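Local coordinates for glycerol uptake operon antiterminator regulatory protein (Listeria monocytogenes str. 4b, PDB 3KTS), which probably regulates expression of the glycerol uptake operon by transcription antitermination in response to glycerol-3-phosphate, at residues Ile13-Asn18 / Val34-His39; Lys101-Gln106 / Gln127-Glu132. All coordinates share one frame; numbering follows the deposited sequence.

Contact 1: residues Ile13-Asn18 / Val34-His39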
loop_
_atom_site.group_PDB
_atom_site.type_symbol
_atom_site.label_atom_id
_atom_site.label_comp_id
_atom_site.label_asym_id
_atom_site.label_seq_id
_atom_site.Cartn_x
_atom_site.Cartn_y
_atom_site.Cartn_z
ATOM N N ILE A 13 -4.807 -7.602 1.808
ATOM C CA ILE A 13 -3.397 -7.387 2.025
ATOM C C ILE A 13 -3.291 -6.886 3.458
ATOM O O ILE A 13 -3.602 -5.730 3.728
ATOM C CB ILE A 13 -2.816 -6.365 1.031
ATOM C CG1 ILE A 13 -3.159 -6.758 -0.416
ATOM C CG2 ILE A 13 -1.313 -6.255 1.222
ATOM C CD1 ILE A 13 -2.681 -5.769 -1.473
ATOM N N PRO A 14 -2.901 -7.771 4.393
ATOM C CA PRO A 14 -2.803 -7.407 5.804
ATOM C C PRO A 14 -1.823 -6.270 6.059
ATOM O O PRO A 14 -0.793 -6.177 5.392
ATOM C CB PRO A 14 -2.304 -8.700 6.466
ATOM C CG PRO A 14 -1.694 -9.487 5.378
ATOM C CD PRO A 14 -2.540 -9.183 4.181
ATOM N N ALA A 15 -2.160 -5.415 7.018
ATOM C CA ALA A 15 -1.360 -4.239 7.323
ATOM C C ALA A 15 -0.849 -4.298 8.756
ATOM O O ALA A 15 -1.630 -4.228 9.700
ATOM C CB ALA A 15 -2.177 -2.968 7.089
ATOM N N ALA A 16 0.466 -4.423 8.906
ATOM C CA ALA A 16 1.089 -4.561 10.215
ATOM C C ALA A 16 1.466 -3.215 10.820
ATOM O O ALA A 16 2.165 -2.425 10.183
ATOM C CB ALA A 16 2.323 -5.455 10.117
ATOM N N HIS A 17 0.996 -2.972 12.045
ATOM C CA HIS A 17 1.402 -1.817 12.851
ATOM C C HIS A 17 2.600 -2.165 13.726
ATOM O O HIS A 17 3.409 -1.295 14.072
ATOM C CB HIS A 17 0.264 -1.373 13.772
ATOM C CG HIS A 17 -0.867 -0.697 13.067
ATOM N ND1 HIS A 17 -0.835 0.634 12.713
ATOM C CD2 HIS A 17 -2.072 -1.164 12.666
ATOM C CE1 HIS A 17 -1.971 0.958 12.121
ATOM N NE2 HIS A 17 -2.736 -0.117 12.073
ATOM N N ASN A 18 2.692 -3.444 14.084
ATOM C CA ASN A 18 3.650 -3.938 15.068
ATOM C C ASN A 18 4.695 -4.858 14.469
ATOM O O ASN A 18 4.615 -5.252 13.303
ATOM C CB ASN A 18 2.912 -4.708 16.169
ATOM C CG ASN A 18 1.993 -3.829 16.981
ATOM O OD1 ASN A 18 2.425 -3.156 17.916
ATOM N ND2 ASN A 18 0.709 -3.835 16.637
ATOM N N VAL A 34 1.600 -5.484 4.203
ATOM C CA VAL A 34 1.892 -4.059 4.295
ATOM C C VAL A 34 2.480 -3.703 5.656
ATOM O O VAL A 34 1.954 -4.103 6.695
ATOM C CB VAL A 34 0.632 -3.208 4.053
ATOM C CG1 VAL A 34 0.885 -1.761 4.449
ATOM C CG2 VAL A 34 0.202 -3.301 2.596
ATOM N N MET A 35 3.574 -2.949 5.644
ATOM C CA MET A 35 4.244 -2.551 6.876
ATOM C C MET A 35 4.095 -1.054 7.128
ATOM O O MET A 35 4.586 -0.233 6.354
ATOM C CB MET A 35 5.726 -2.931 6.827
ATOM C CG MET A 35 6.231 -3.623 8.082
ATOM S SD MET A 35 7.947 -4.159 7.938
ATOM C CE MET A 35 7.738 -5.763 7.170
ATOM N N LEU A 36 3.412 -0.707 8.214
ATOM C CA LEU A 36 2.828 0.620 8.360
ATOM C C LEU A 36 3.785 1.569 9.074
ATOM O O LEU A 36 4.359 2.468 8.459
ATOM C CB LEU A 36 1.501 0.542 9.118
ATOM C CG LEU A 36 0.243 0.368 8.267
ATOM C CD1 LEU A 36 -0.904 -0.175 9.106
ATOM C CD2 LEU A 36 -0.147 1.683 7.607
ATOM N N GLU A 37 3.953 1.361 10.377
ATOM C CA GLU A 37 4.947 2.098 11.148
ATOM C C GLU A 37 6.177 1.242 11.422
ATOM O O GLU A 37 6.062 0.076 11.801
ATOM C CB GLU A 37 4.344 2.591 12.465
ATOM C CG GLU A 37 5.233 3.556 13.231
ATOM C CD GLU A 37 4.756 3.786 14.652
ATOM O OE1 GLU A 37 5.379 4.600 15.366
ATOM O OE2 GLU A 37 3.759 3.151 15.056
ATOM N N THR A 38 7.354 1.827 11.229
ATOM C CA THR A 38 8.607 1.092 11.361
ATOM C C THR A 38 9.690 1.958 11.995
ATOM O O THR A 38 9.498 3.157 12.201
ATOM C CB THR A 38 9.106 0.578 9.998
ATOM O OG1 THR A 38 9.075 1.644 9.041
ATOM C CG2 THR A 38 8.232 -0.564 9.506
ATOM N N HIS A 39 10.828 1.344 12.303
ATOM C CA HIS A 39 11.962 2.069 12.845
ATOM C C HIS A 39 13.143 1.801 11.933
ATOM O O HIS A 39 13.422 0.649 11.595
ATOM C CB HIS A 39 12.236 1.621 14.285
ATOM C CG HIS A 39 11.026 1.697 15.166
ATOM N ND1 HIS A 39 10.091 0.683 15.238
ATOM C CD2 HIS A 39 10.572 2.684 15.974
ATOM C CE1 HIS A 39 9.126 1.035 16.068
ATOM N NE2 HIS A 39 9.394 2.244 16.530
#

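Contact 2: residues Lys101-Gln106 / Gln127-Glu132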
loop_
_atom_site.group_PDB
_atom_site.type_symbol
_atom_site.label_atom_id
_atom_site.label_comp_id
_atom_site.label_asym_id
_atom_site.label_seq_id
_atom_site.Cartn_x
_atom_site.Cartn_y
_atom_site.Cartn_z
ATOM N N LYS A 101 12.975 0.859 -10.574
ATOM C CA LYS A 101 12.063 -0.205 -11.009
ATOM C C LYS A 101 11.354 -0.876 -9.827
ATOM O O LYS A 101 11.241 -2.102 -9.768
ATOM C CB LYS A 101 12.780 -1.227 -11.910
ATOM C CG LYS A 101 13.529 -0.608 -13.091
ATOM C CD LYS A 101 14.025 -1.676 -14.053
ATOM C CE LYS A 101 14.829 -1.060 -15.194
ATOM N NZ LYS A 101 15.500 -2.103 -16.027
ATOM N N MET A 102 10.903 -0.045 -8.884
ATOM C CA MET A 102 10.138 -0.477 -7.717
ATOM C C MET A 102 8.654 -0.293 -7.944
ATOM O O MET A 102 8.231 0.609 -8.678
ATOM C CB MET A 102 10.526 0.337 -6.492
ATOM C CG MET A 102 11.448 -0.365 -5.555
ATOM S SD MET A 102 10.596 -1.320 -4.291
ATOM C CE MET A 102 12.015 -1.515 -3.241
ATOM N N LEU A 103 7.871 -1.149 -7.294
ATOM C CA LEU A 103 6.427 -1.046 -7.311
ATOM C C LEU A 103 6.063 0.172 -6.474
ATOM O O LEU A 103 6.092 0.129 -5.243
ATOM C CB LEU A 103 5.805 -2.310 -6.705
ATOM C CG LEU A 103 4.505 -2.960 -7.205
ATOM C CD1 LEU A 103 3.735 -3.503 -6.012
ATOM C CD2 LEU A 103 3.615 -2.033 -8.000
ATOM N N ALA A 104 5.761 1.271 -7.157
ATOM C CA ALA A 104 5.402 2.514 -6.491
ATOM C C ALA A 104 3.888 2.686 -6.433
ATOM O O ALA A 104 3.237 2.921 -7.457
ATOM C CB ALA A 104 6.046 3.688 -7.192
ATOM N N ILE A 105 3.329 2.553 -5.233
ATOM C CA ILE A 105 1.906 2.825 -5.023
ATOM C C ILE A 105 1.691 4.164 -4.289
ATOM O O ILE A 105 2.324 4.430 -3.270
ATOM C CB ILE A 105 1.126 1.590 -4.422
ATOM C CG1 ILE A 105 0.205 1.993 -3.267
ATOM C CG2 ILE A 105 2.077 0.408 -4.055
ATOM C CD1 ILE A 105 -0.547 0.825 -2.672
ATOM N N GLN A 106 0.823 5.011 -4.839
ATOM C CA GLN A 106 0.601 6.357 -4.305
ATOM C C GLN A 106 -0.619 6.442 -3.400
ATOM O O GLN A 106 -1.724 6.060 -3.786
ATOM C CB GLN A 106 0.467 7.377 -5.431
ATOM C CG GLN A 106 0.594 8.826 -4.961
ATOM C CD GLN A 106 0.080 9.830 -5.970
ATOM O OE1 GLN A 106 -0.570 10.811 -5.609
ATOM N NE2 GLN A 106 0.359 9.586 -7.242
ATOM N N GLN A 127 2.500 9.343 -12.447
ATOM C CA GLN A 127 2.111 8.060 -13.032
ATOM C C GLN A 127 2.475 6.867 -12.148
ATOM O O GLN A 127 3.367 6.090 -12.488
ATOM C CB GLN A 127 2.687 7.897 -14.450
ATOM C CG GLN A 127 2.014 8.749 -15.505
ATOM C CD GLN A 127 0.535 8.443 -15.632
ATOM O OE1 GLN A 127 0.138 7.284 -15.778
ATOM N NE2 GLN A 127 -0.291 9.484 -15.571
ATOM N N PRO A 128 1.776 6.710 -11.013
ATOM C CA PRO A 128 2.170 5.642 -10.120
ATOM C C PRO A 128 1.766 4.297 -10.682
ATOM O O PRO A 128 0.861 4.218 -11.511
ATOM C CB PRO A 128 1.376 5.944 -8.855
ATOM C CG PRO A 128 0.167 6.634 -9.328
ATOM C CD PRO A 128 0.599 7.444 -10.508
ATOM N N ASP A 129 2.444 3.248 -10.232
ATOM C CA ASP A 129 2.119 1.888 -10.634
ATOM C C ASP A 129 0.765 1.480 -10.082
ATOM O O ASP A 129 0.080 0.641 -10.661
ATOM C CB ASP A 129 3.190 0.911 -10.141
ATOM C CG ASP A 129 4.559 1.170 -10.757
ATOM O OD1 ASP A 129 4.629 1.492 -11.967
ATOM O OD2 ASP A 129 5.568 1.041 -10.027
ATOM N N CYS A 130 0.384 2.097 -8.967
ATOM C CA CYS A 130 -0.836 1.751 -8.251
ATOM C C CYS A 130 -1.269 2.930 -7.372
ATOM O O CYS A 130 -0.470 3.812 -7.103
ATOM C CB CYS A 130 -0.565 0.516 -7.395
ATOM S SG CYS A 130 -2.002 -0.267 -6.698
ATOM N N ILE A 131 -2.525 2.955 -6.935
ATOM C CA ILE A 131 -2.960 3.952 -5.940
ATOM C C ILE A 131 -3.746 3.356 -4.781
ATOM O O ILE A 131 -4.693 2.617 -4.990
ATOM C CB ILE A 131 -3.752 5.142 -6.556
ATOM C CG1 ILE A 131 -4.573 4.696 -7.760
ATOM C CG2 ILE A 131 -2.800 6.236 -6.982
ATOM C CD1 ILE A 131 -5.231 5.831 -8.543
ATOM N N GLU A 132 -3.337 3.666 -3.558
ATOM C CA GLU A 132 -4.121 3.282 -2.381
ATOM C C GLU A 132 -5.062 4.435 -2.008
ATOM O O GLU A 132 -4.613 5.558 -1.779
ATOM C CB GLU A 132 -3.205 2.913 -1.206
ATOM C CG GLU A 132 -3.908 2.315 0.001
ATOM C CD GLU A 132 -2.957 2.032 1.172
ATOM O OE1 GLU A 132 -2.291 2.974 1.668
ATOM O OE2 GLU A 132 -2.889 0.859 1.604
#

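Contact 1: residues Ile13-Asn18 / Val34-His39
The imidazole of H17 carries the methyl CD1 of L36 over one of its faces. This CH-pi contact, 3.5 Å from CD1 of L36 to the centroid of the H17 ring and 17° off the ring normal, leans toward the rim on the CE1-NE2 side. At the edge, NE2 of H17 is hydrogen-bonded to OG of S179, which would fix the ring's rotation. The two side chains run side by side in the same direction, where the first two parallel strands of a TIM-barrel-like fold, 12-16 and 32-39, leave regular pairing; helix 20-25 completes this beta-alpha-beta unit. The same CD1 of L36 also lies 3.7 Å from CB of A15, so one methyl bridges the sheet face and the ring beyond the strand end. A15 and V34 sit together on that face, with T177 of strand 173-178 against V34. A16 and M35 turn to the other face, toward helix 20-25. At the start of the pairing, I13 places CG1 beside its backbone N (chi1 -53°), which leaves CG2 anti to that N and 3.6 Å from CG2 of V34. The backbone ladder passes from V34 N to P14 O, then from A16 N to V34 O, nearly straight at 169°. Its last rung joins L36 N to A16 O at 2.9 Å, and CB of L36 packs beside that same oxygen.

Contact 2: residues Lys101-Gln106 / Gln127-Glu132
P128 opens the pairing with strand 103-109 by setting its ring against Q106: CG of P128 is 3.6 Å from NE2 of Q106, while CB of P128 packs on CB of Q106. The extended glutamine passes across the proline ring at a slant, its CG placed anti to the backbone N (chi1 -165°). L122, I123 and V126 of helix 113-126, the helix of this right-handed beta-alpha-beta crossover, pack on the same glutamine.

D129 comes next, just ahead of the strand, and turns back on the neighbouring backbone. With CG beside its own backbone N, it presents OD2 to A104 N at 2.9 Å. The bond is nearly straight, at 171°. The N-H meets the anti side of the carboxylate, 19° out of its plane. CB of D129 lies against CD2 of L103. In return, A104 O receives two weak bonds, from the backbone N atoms of D129 and C130.

C130 begins the regular register opposite I105, their CB atoms 3.6 Å apart. C130 O accepts Q106 N at 2.9 Å, with the donor tilted from the carbonyl plane. I131 faces the helix side with Q106, and its CG2 packs 3.8 Å from CB of Q106. E132 N then donates to Q106 O from above the carbonyl plane, and CB of E132 receives CD1 of I105 at 3.7 Å.

Beyond this aliphatic stem, the E132 carboxylate is held by a salt bridge to R107 and a hydrogen bond to T177. The chemistry is thus divided: D129 substitutes a side-chain acceptor for a backbone carbonyl where the ladder begins, whereas E132 ends in a buried polar cluster.

Both contacts are buried pairings of successive parallel strands, each closing its own beta-alpha-beta unit of one curled sheet; contact 1 and contact 2 lie on opposite sides of the chain's centre, about 18 Å between centres. They differ in where side chains join the ladder. Contact 1 becomes exposed at its C-terminal end, where the ring of H17 and a methyl of L36 add a CH-pi contact to the last backbone bond. Contact 2 instead recruits a carboxylate at its N-terminal end and has weak bonds at A104 O before firmer ones up to E132. T177 of strand 173-178 touches V34 of contact 1 and bonds E132 of contact 2, linking the two across the barrel.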